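Phosphoribosylamine--glycine ligase (Thermotoga maritima, PDB 1VKZ) catalyses the ATP-dependent joining of glycine to 5-phosphoribosylamine, giving glycinamide ribonucleotide, ADP and phosphate in the de novo purine pathway. Local coordinates at residues Met200-Gly205 and Arg267-Leu272; Asn204-Val209 and Thr255-Glu260. All coordinates share one frame; numbering follows the deposited sequence.

Interaction 1: Met200-Gly205 and Arg267-Leu272; sequences MAVVNG and RGFLYL
Ala201 and Leu270 grip each other through both backbone polar groups, as do Val203 and Gly268, and these two antiparallel hydrogen-bonded pairs tie strand 195-204 to the chain of Arg267-Leu272. Leu270 N donates a hydrogen bond to Ala201 O at 2.8 Å, and Gly268 N reaches Val203 O at 3.0 Å. Gly268 sits where the chain turns a corner, with a positive phi of 129° that would jam a CB against the preceding carbonyl, so glycine suits it.

The apolar contacts alternate between the two faces. Beside Ala201, Val203 lays CG2 against Leu270 CB at 3.9 Å, on the face covered by Phe252 and Leu256 of helix 242-261. On the opposite face Val202 CG2 lies 4.1 Å from Phe269 CE1, the two side chains pointing the same way. Selenomethionine Met200, bent at chi3 (-81°), brings CE within 3.4 Å of Tyr271 CD2 and places SE at the ring edge, a Met-aromatic contact.

Among the polar side chains, Asn204 OD1 lies near Arg267 NE without a hydrogen bond, and Arg267 NH2 bonds to Tyr314 O. The hydrogen bonds between the segments therefore run backbone to backbone, and the side chains add mainly apolar contact.

Interaction 2: Asn204-Val209 and Thr255-Glu260; sequences NGRNFV and TLWGVE
Gly205 and Arg206 round the corner of a type II' turn from Asn204 to Asn207 and bring it against helix 242-261, where the CA atoms of Arg206 and Leu256 are 5.6 Å apart. Gly205 has a positive phi (61°), which glycine readily adopts. The turn is closed by Asn207 N bonding to Asn204 O at 2.9 Å, and by the reverse pair.

Leu256 points toward the turn: its CD1 lies 3.7 Å from Gly205 O and 3.5 Å from Phe208 CD1, apolar as befits the helix's buried side. Long, flexible Arg206 suits the solvent side. Bends at chi2 (-83°) and chi3 (-81°) lay its aliphatic part along the helix, with CD 4.0 Å from Leu256 CB, and bring Trp257 CB over one face of the guanidinium. NH1 meets the indole edge at Trp257 CE3 and pairs its charge with Glu260 in a salt bridge to OE1 at 2.8 Å. The bent bond meets the oxygen from above the carboxylate plane, with OE1 nearly in the guanidinium plane.

Phe208 also meets the ring of Phe252, one turn before Leu256 in the helix, and Leu256 touches Val203 and Tyr266. The hairpin of strands 195-204 and 207-210 thus packs onto helix 242-261.

Overall arrangement
Interactions 1 and 2 share Asn204 and Gly205, their centres about 8 Å apart. Strand 195-204 runs between two antiparallel neighbours: 269-277, joined in interaction 1, and the outermost strand 207-210, whose Val209 N lies 2.8 Å from Val202 O, a probable hydrogen bond. Val203 CG2 comes within 3.8 Å of Phe208 CB on the side facing helix 242-261. That helix packs on this sheet through Phe252 and Leu256 and leads into strand 269-277; all four segments lie in the ATP-grasp region. Their settings differ: the nearest side-chain atoms of Tyr271 and Asn287, a predicted magnesium ligand, are about 4 Å apart, whereas interaction 2 lies at the surface, away from the predicted ATP and metal sites.

Interaction 1: Met200-Gly205 and Arg267-Leu272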
HETATM    1  N   MSE A 200      -5.615   0.568  -8.002  1.00 41.42           N
HETATM    2  CA  MSE A 200      -6.100  -0.305  -6.957  1.00 44.67           C
HETATM    3  C   MSE A 200      -7.502  -0.749  -7.277  1.00 42.17           C
HETATM    4  O   MSE A 200      -8.343   0.017  -7.739  1.00 41.16           O
HETATM    5  CB  MSE A 200      -6.142   0.433  -5.608  1.00 43.04           C
HETATM    6  CG  MSE A 200      -5.014   0.093  -4.653  1.00 53.67           C
HETATM    7 SE   MSE A 200      -4.563   1.619  -3.450  1.00 57.86          SE
HETATM    8  CE  MSE A 200      -3.411   2.577  -4.844  1.00 57.70           C
ATOM      9  N   ALA A 201      -7.780  -1.994  -6.978  1.00 42.95           N
ATOM     10  CA  ALA A 201      -9.107  -2.501  -7.217  1.00 43.21           C
ATOM     11  C   ALA A 201      -9.572  -3.454  -6.109  1.00 41.67           C
ATOM     12  O   ALA A 201      -8.770  -4.175  -5.473  1.00 39.46           O
ATOM     13  CB  ALA A 201      -9.154  -3.170  -8.567  1.00 42.98           C
ATOM     14  N   VAL A 202     -10.888  -3.434  -5.901  1.00 42.76           N
ATOM     15  CA  VAL A 202     -11.585  -4.485  -5.160  1.00 42.24           C
ATOM     16  C   VAL A 202     -11.932  -5.532  -6.190  1.00 41.00           C
ATOM     17  O   VAL A 202     -12.429  -5.210  -7.258  1.00 43.43           O
ATOM     18  CB  VAL A 202     -12.873  -3.984  -4.455  1.00 41.30           C
ATOM     19  CG1 VAL A 202     -13.358  -5.015  -3.482  1.00 37.95           C
ATOM     20  CG2 VAL A 202     -12.623  -2.681  -3.705  1.00 45.76           C
ATOM     21  N   VAL A 203     -11.664  -6.777  -5.845  1.00 40.32           N
ATOM     22  CA  VAL A 203     -11.624  -7.885  -6.775  1.00 41.47           C
ATOM     23  C   VAL A 203     -12.354  -9.124  -6.206  1.00 41.88           C
ATOM     24  O   VAL A 203     -12.231  -9.445  -5.019  1.00 36.07           O
ATOM     25  CB  VAL A 203     -10.180  -8.292  -7.082  1.00 42.29           C
ATOM     26  CG1 VAL A 203     -10.164  -9.549  -7.954  1.00 42.79           C
ATOM     27  CG2 VAL A 203      -9.414  -7.160  -7.760  1.00 44.35           C
ATOM     28  N   ASN A 204     -13.118  -9.791  -7.079  1.00 44.69           N
ATOM     29  CA  ASN A 204     -13.731 -11.115  -6.820  1.00 44.42           C
ATOM     30  C   ASN A 204     -13.620 -11.902  -8.089  1.00 43.43           C
ATOM     31  O   ASN A 204     -14.369 -11.671  -9.029  1.00 44.36           O
ATOM     32  CB  ASN A 204     -15.222 -11.000  -6.420  1.00 45.18           C
ATOM     33  CG  ASN A 204     -15.924 -12.382  -6.252  1.00 50.12           C
ATOM     34  OD1 ASN A 204     -15.309 -13.403  -5.895  1.00 56.10           O
ATOM     35  ND2 ASN A 204     -17.226 -12.388  -6.484  1.00 57.96           N
ATOM     36  N   GLY A 205     -12.661 -12.818  -8.113  1.00 44.10           N
ATOM     37  CA  GLY A 205     -12.415 -13.661  -9.259  1.00 43.01           C
ATOM     38  C   GLY A 205     -12.058 -12.781 -10.417  1.00 43.84           C
ATOM     39  O   GLY A 205     -11.028 -12.130 -10.365  1.00 45.49           O
ATOM     40  N   ARG A 267      -9.449 -12.949  -4.618  1.00 49.67           N
ATOM     41  CA  ARG A 267     -10.457 -12.321  -3.789  1.00 48.85           C
ATOM     42  C   ARG A 267      -9.709 -11.304  -2.985  1.00 46.62           C
ATOM     43  O   ARG A 267      -8.689 -11.636  -2.393  1.00 44.93           O
ATOM     44  CB  ARG A 267     -11.058 -13.356  -2.836  1.00 48.92           C
ATOM     45  CG  ARG A 267     -11.421 -14.701  -3.486  1.00 51.02           C
ATOM     46  CD  ARG A 267     -12.564 -15.426  -2.792  1.00 49.49           C
ATOM     47  NE  ARG A 267     -13.769 -14.608  -2.925  1.00 54.10           N
ATOM     48  CZ  ARG A 267     -14.442 -14.037  -1.939  1.00 46.27           C
ATOM     49  NH1 ARG A 267     -14.112 -14.188  -0.662  1.00 48.82           N
ATOM     50  NH2 ARG A 267     -15.486 -13.307  -2.243  1.00 55.07           N
ATOM     51  N   GLY A 268     -10.205 -10.076  -2.944  1.00 44.16           N
ATOM     52  CA  GLY A 268      -9.598  -9.055  -2.098  1.00 42.45           C
ATOM     53  C   GLY A 268      -9.291  -7.767  -2.806  1.00 40.50           C
ATOM     54  O   GLY A 268     -10.069  -7.291  -3.596  1.00 40.97           O
ATOM     55  N   PHE A 269      -8.146  -7.190  -2.499  1.00 40.83           N
ATOM     56  CA  PHE A 269      -7.740  -5.933  -3.080  1.00 41.00           C
ATOM     57  C   PHE A 269      -6.509  -6.213  -3.910  1.00 41.60           C
ATOM     58  O   PHE A 269      -5.614  -6.955  -3.477  1.00 42.14           O
ATOM     59  CB  PHE A 269      -7.385  -4.910  -1.983  1.00 38.98           C
ATOM     60  CG  PHE A 269      -8.453  -4.713  -0.985  1.00 38.34           C
ATOM     61  CD1 PHE A 269      -9.497  -3.886  -1.251  1.00 36.45           C
ATOM     62  CD2 PHE A 269      -8.437  -5.388   0.207  1.00 26.71           C
ATOM     63  CE1 PHE A 269     -10.464  -3.711  -0.359  1.00 29.29           C
ATOM     64  CE2 PHE A 269      -9.418  -5.230   1.085  1.00 34.38           C
ATOM     65  CZ  PHE A 269     -10.438  -4.383   0.810  1.00 39.99           C
ATOM     66  N   LEU A 270      -6.427  -5.581  -5.070  1.00 44.72           N
ATOM     67  CA  LEU A 270      -5.257  -5.741  -5.939  1.00 43.48           C
ATOM     68  C   LEU A 270      -4.731  -4.379  -6.294  1.00 42.75           C
ATOM     69  O   LEU A 270      -5.442  -3.547  -6.836  1.00 45.28           O
ATOM     70  CB  LEU A 270      -5.617  -6.513  -7.207  1.00 43.53           C
ATOM     71  CG  LEU A 270      -4.485  -6.583  -8.249  1.00 44.83           C
ATOM     72  CD1 LEU A 270      -3.177  -7.173  -7.652  1.00 46.39           C
ATOM     73  CD2 LEU A 270      -4.938  -7.368  -9.436  1.00 44.50           C
ATOM     74  N   TYR A 271      -3.447  -4.183  -6.042  1.00 44.21           N
ATOM     75  CA  TYR A 271      -2.764  -2.914  -6.303  1.00 43.16           C
ATOM     76  C   TYR A 271      -1.759  -3.146  -7.435  1.00 44.91           C
ATOM     77  O   TYR A 271      -1.012  -4.148  -7.419  1.00 47.04           O
ATOM     78  CB  TYR A 271      -2.097  -2.424  -5.016  1.00 41.75           C
ATOM     79  CG  TYR A 271      -1.097  -1.324  -5.145  1.00 37.76           C
ATOM     80  CD1 TYR A 271       0.135  -1.541  -5.741  1.00 47.47           C
ATOM     81  CD2 TYR A 271      -1.341  -0.078  -4.593  1.00 46.33           C
ATOM     82  CE1 TYR A 271       1.069  -0.530  -5.823  1.00 46.24           C
ATOM     83  CE2 TYR A 271      -0.423   0.951  -4.685  1.00 38.07           C
ATOM     84  CZ  TYR A 271       0.775   0.717  -5.291  1.00 42.51           C
ATOM     85  OH  TYR A 271       1.692   1.738  -5.400  1.00 51.04           O
ATOM     86  N   LEU A 272      -1.784  -2.247  -8.431  1.00 41.18           N
ATOM     87  CA  LEU A 272      -0.813  -2.197  -9.491  1.00 38.33           C
ATOM     88  C   LEU A 272       0.008  -0.950  -9.329  1.00 38.64           C
ATOM     89  O   LEU A 272      -0.524   0.142  -9.325  1.00 43.15           O
ATOM     90  CB  LEU A 272      -1.520  -2.134 -10.844  1.00 38.75           C
ATOM     91  CG  LEU A 272      -2.555  -3.180 -11.212  1.00 41.02           C
ATOM     92  CD1 LEU A 272      -2.925  -3.073 -12.673  1.00 49.76           C
ATOM     93  CD2 LEU A 272      -2.070  -4.541 -10.896  1.00 41.16           C
TER

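Interaction 2: Asn204-Val209 and Thr255-Glu260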
ATOM      1  N   ASN A 204     -13.118  -9.791  -7.079  1.00 44.69           N
ATOM      2  CA  ASN A 204     -13.731 -11.115  -6.820  1.00 44.42           C
ATOM      3  C   ASN A 204     -13.620 -11.902  -8.089  1.00 43.43           C
ATOM      4  O   ASN A 204     -14.369 -11.671  -9.029  1.00 44.36           O
ATOM      5  CB  ASN A 204     -15.222 -11.000  -6.420  1.00 45.18           C
ATOM      6  CG  ASN A 204     -15.924 -12.382  -6.252  1.00 50.12           C
ATOM      7  OD1 ASN A 204     -15.309 -13.403  -5.895  1.00 56.10           O
ATOM      8  ND2 ASN A 204     -17.226 -12.388  -6.484  1.00 57.96           N
ATOM      9  N   GLY A 205     -12.661 -12.818  -8.113  1.00 44.10           N
ATOM     10  CA  GLY A 205     -12.415 -13.661  -9.259  1.00 43.01           C
ATOM     11  C   GLY A 205     -12.058 -12.781 -10.417  1.00 43.84           C
ATOM     12  O   GLY A 205     -11.028 -12.130 -10.365  1.00 45.49           O
ATOM     13  N   ARG A 206     -12.918 -12.732 -11.438  1.00 42.46           N
ATOM     14  CA  ARG A 206     -12.667 -11.933 -12.639  1.00 41.35           C
ATOM     15  C   ARG A 206     -13.350 -10.577 -12.624  1.00 44.71           C
ATOM     16  O   ARG A 206     -13.055  -9.733 -13.462  1.00 46.57           O
ATOM     17  CB  ARG A 206     -13.092 -12.702 -13.881  1.00 42.13           C
ATOM     18  CG  ARG A 206     -12.163 -13.844 -14.226  1.00 35.76           C
ATOM     19  CD  ARG A 206     -10.931 -13.436 -15.009  1.00 47.04           C
ATOM     20  NE  ARG A 206     -11.153 -13.260 -16.450  1.00 44.45           N
ATOM     21  CZ  ARG A 206     -11.345 -14.249 -17.314  1.00 54.18           C
ATOM     22  NH1 ARG A 206     -11.376 -15.505 -16.894  1.00 63.77           N
ATOM     23  NH2 ARG A 206     -11.537 -13.989 -18.608  1.00 53.42           N
ATOM     24  N   ASN A 207     -14.241 -10.362 -11.662  1.00 47.09           N
ATOM     25  CA  ASN A 207     -14.861  -9.075 -11.452  1.00 47.09           C
ATOM     26  C   ASN A 207     -13.979  -8.186 -10.616  1.00 47.77           C
ATOM     27  O   ASN A 207     -13.369  -8.664  -9.673  1.00 49.75           O
ATOM     28  CB  ASN A 207     -16.170  -9.288 -10.737  1.00 47.51           C
ATOM     29  CG  ASN A 207     -17.019 -10.259 -11.455  1.00 48.02           C
ATOM     30  OD1 ASN A 207     -17.074 -10.212 -12.678  1.00 41.30           O
ATOM     31  ND2 ASN A 207     -17.645 -11.192 -10.726  1.00 53.85           N
ATOM     32  N   PHE A 208     -13.908  -6.900 -10.967  1.00 45.84           N
ATOM     33  CA  PHE A 208     -13.181  -5.909 -10.174  1.00 46.08           C
ATOM     34  C   PHE A 208     -13.781  -4.507 -10.325  1.00 45.75           C
ATOM     35  O   PHE A 208     -14.396  -4.193 -11.344  1.00 45.73           O
ATOM     36  CB  PHE A 208     -11.687  -5.881 -10.557  1.00 44.98           C
ATOM     37  CG  PHE A 208     -11.427  -5.505 -11.994  1.00 39.78           C
ATOM     38  CD1 PHE A 208     -11.454  -6.458 -12.993  1.00 47.46           C
ATOM     39  CD2 PHE A 208     -11.142  -4.220 -12.338  1.00 39.59           C
ATOM     40  CE1 PHE A 208     -11.209  -6.112 -14.324  1.00 41.99           C
ATOM     41  CE2 PHE A 208     -10.917  -3.872 -13.671  1.00 46.83           C
ATOM     42  CZ  PHE A 208     -10.951  -4.823 -14.654  1.00 38.73           C
ATOM     43  N   VAL A 209     -13.584  -3.662  -9.316  1.00 45.23           N
ATOM     44  CA  VAL A 209     -13.881  -2.240  -9.460  1.00 44.28           C
ATOM     45  C   VAL A 209     -12.607  -1.507  -9.169  1.00 43.58           C
ATOM     46  O   VAL A 209     -11.910  -1.824  -8.215  1.00 45.69           O
ATOM     47  CB  VAL A 209     -15.071  -1.742  -8.584  1.00 44.22           C
ATOM     48  CG1 VAL A 209     -16.179  -2.778  -8.584  1.00 50.88           C
ATOM     49  CG2 VAL A 209     -14.687  -1.420  -7.162  1.00 46.44           C
ATOM     50  N   THR A 255      -4.356  -9.876 -15.767  1.00 44.22           N
ATOM     51  CA  THR A 255      -3.852 -10.349 -14.471  1.00 40.86           C
ATOM     52  C   THR A 255      -4.818 -11.300 -13.801  1.00 42.02           C
ATOM     53  O   THR A 255      -4.416 -12.340 -13.283  1.00 45.32           O
ATOM     54  CB  THR A 255      -3.590  -9.162 -13.545  1.00 40.10           C
ATOM     55  OG1 THR A 255      -2.555  -8.337 -14.098  1.00 43.15           O
ATOM     56  CG2 THR A 255      -3.010  -9.623 -12.201  1.00 41.00           C
ATOM     57  N   LEU A 256      -6.092 -10.954 -13.795  1.00 42.32           N
ATOM     58  CA  LEU A 256      -7.098 -11.829 -13.196  1.00 39.67           C
ATOM     59  C   LEU A 256      -7.337 -13.100 -13.986  1.00 40.76           C
ATOM     60  O   LEU A 256      -7.553 -14.179 -13.395  1.00 43.27           O
ATOM     61  CB  LEU A 256      -8.394 -11.067 -12.986  1.00 40.69           C
ATOM     62  CG  LEU A 256      -8.169  -9.895 -12.043  1.00 36.36           C
ATOM     63  CD1 LEU A 256      -9.434  -9.091 -11.872  1.00 41.41           C
ATOM     64  CD2 LEU A 256      -7.626 -10.414 -10.718  1.00 47.80           C
ATOM     65  N   TRP A 257      -7.326 -12.994 -15.312  1.00 42.59           N
ATOM     66  CA  TRP A 257      -7.389 -14.186 -16.170  1.00 41.24           C
ATOM     67  C   TRP A 257      -6.213 -15.111 -15.851  1.00 42.83           C
ATOM     68  O   TRP A 257      -6.411 -16.325 -15.645  1.00 43.76           O
ATOM     69  CB  TRP A 257      -7.438 -13.814 -17.658  1.00 42.20           C
ATOM     70  CG  TRP A 257      -7.063 -14.922 -18.574  1.00 43.22           C
ATOM     71  CD1 TRP A 257      -6.028 -14.935 -19.460  1.00 42.36           C
ATOM     72  CD2 TRP A 257      -7.692 -16.197 -18.672  1.00 49.25           C
ATOM     73  NE1 TRP A 257      -5.974 -16.140 -20.111  1.00 45.11           N
ATOM     74  CE2 TRP A 257      -6.987 -16.938 -19.638  1.00 51.82           C
ATOM     75  CE3 TRP A 257      -8.777 -16.806 -18.015  1.00 46.27           C
ATOM     76  CZ2 TRP A 257      -7.340 -18.245 -19.979  1.00 44.88           C
ATOM     77  CZ3 TRP A 257      -9.122 -18.109 -18.347  1.00 43.56           C
ATOM     78  CH2 TRP A 257      -8.412 -18.808 -19.317  1.00 45.68           C
ATOM     79  N   GLY A 258      -5.010 -14.545 -15.773  1.00 43.97           N
ATOM     80  CA  GLY A 258      -3.830 -15.327 -15.474  1.00 43.98           C
ATOM     81  C   GLY A 258      -3.952 -16.080 -14.163  1.00 44.20           C
ATOM     82  O   GLY A 258      -3.600 -17.252 -14.093  1.00 49.49           O
ATOM     83  N   VAL A 259      -4.482 -15.427 -13.128  1.00 45.55           N
ATOM     84  CA  VAL A 259      -4.756 -16.105 -11.831  1.00 43.66           C
ATOM     85  C   VAL A 259      -5.731 -17.268 -12.007  1.00 44.04           C
ATOM     86  O   VAL A 259      -5.518 -18.360 -11.454  1.00 44.28           O
ATOM     87  CB  VAL A 259      -5.329 -15.141 -10.765  1.00 42.78           C
ATOM     88  CG1 VAL A 259      -5.593 -15.885  -9.443  1.00 44.02           C
ATOM     89  CG2 VAL A 259      -4.396 -13.951 -10.506  1.00 47.50           C
ATOM     90  N   GLU A 260      -6.808 -17.043 -12.755  1.00 43.51           N
ATOM     91  CA  GLU A 260      -7.786 -18.096 -12.984  1.00 45.86           C
ATOM     92  C   GLU A 260      -7.146 -19.223 -13.767  1.00 44.23           C
ATOM     93  O   GLU A 260      -7.310 -20.369 -13.411  1.00 45.98           O
ATOM     94  CB  GLU A 260      -9.017 -17.588 -13.725  1.00 44.64           C
ATOM     95  CG  GLU A 260     -10.177 -17.166 -12.830  1.00 50.77           C
ATOM     96  CD  GLU A 260     -11.500 -17.053 -13.611  1.00 54.94           C
ATOM     97  OE1 GLU A 260     -11.550 -17.367 -14.848  1.00 44.39           O
ATOM     98  OE2 GLU A 260     -12.507 -16.647 -12.973  1.00 72.45           O
TER
HETATM   99  O   HOH W   1      -9.410 -14.523 -10.501  1.00 43.91           O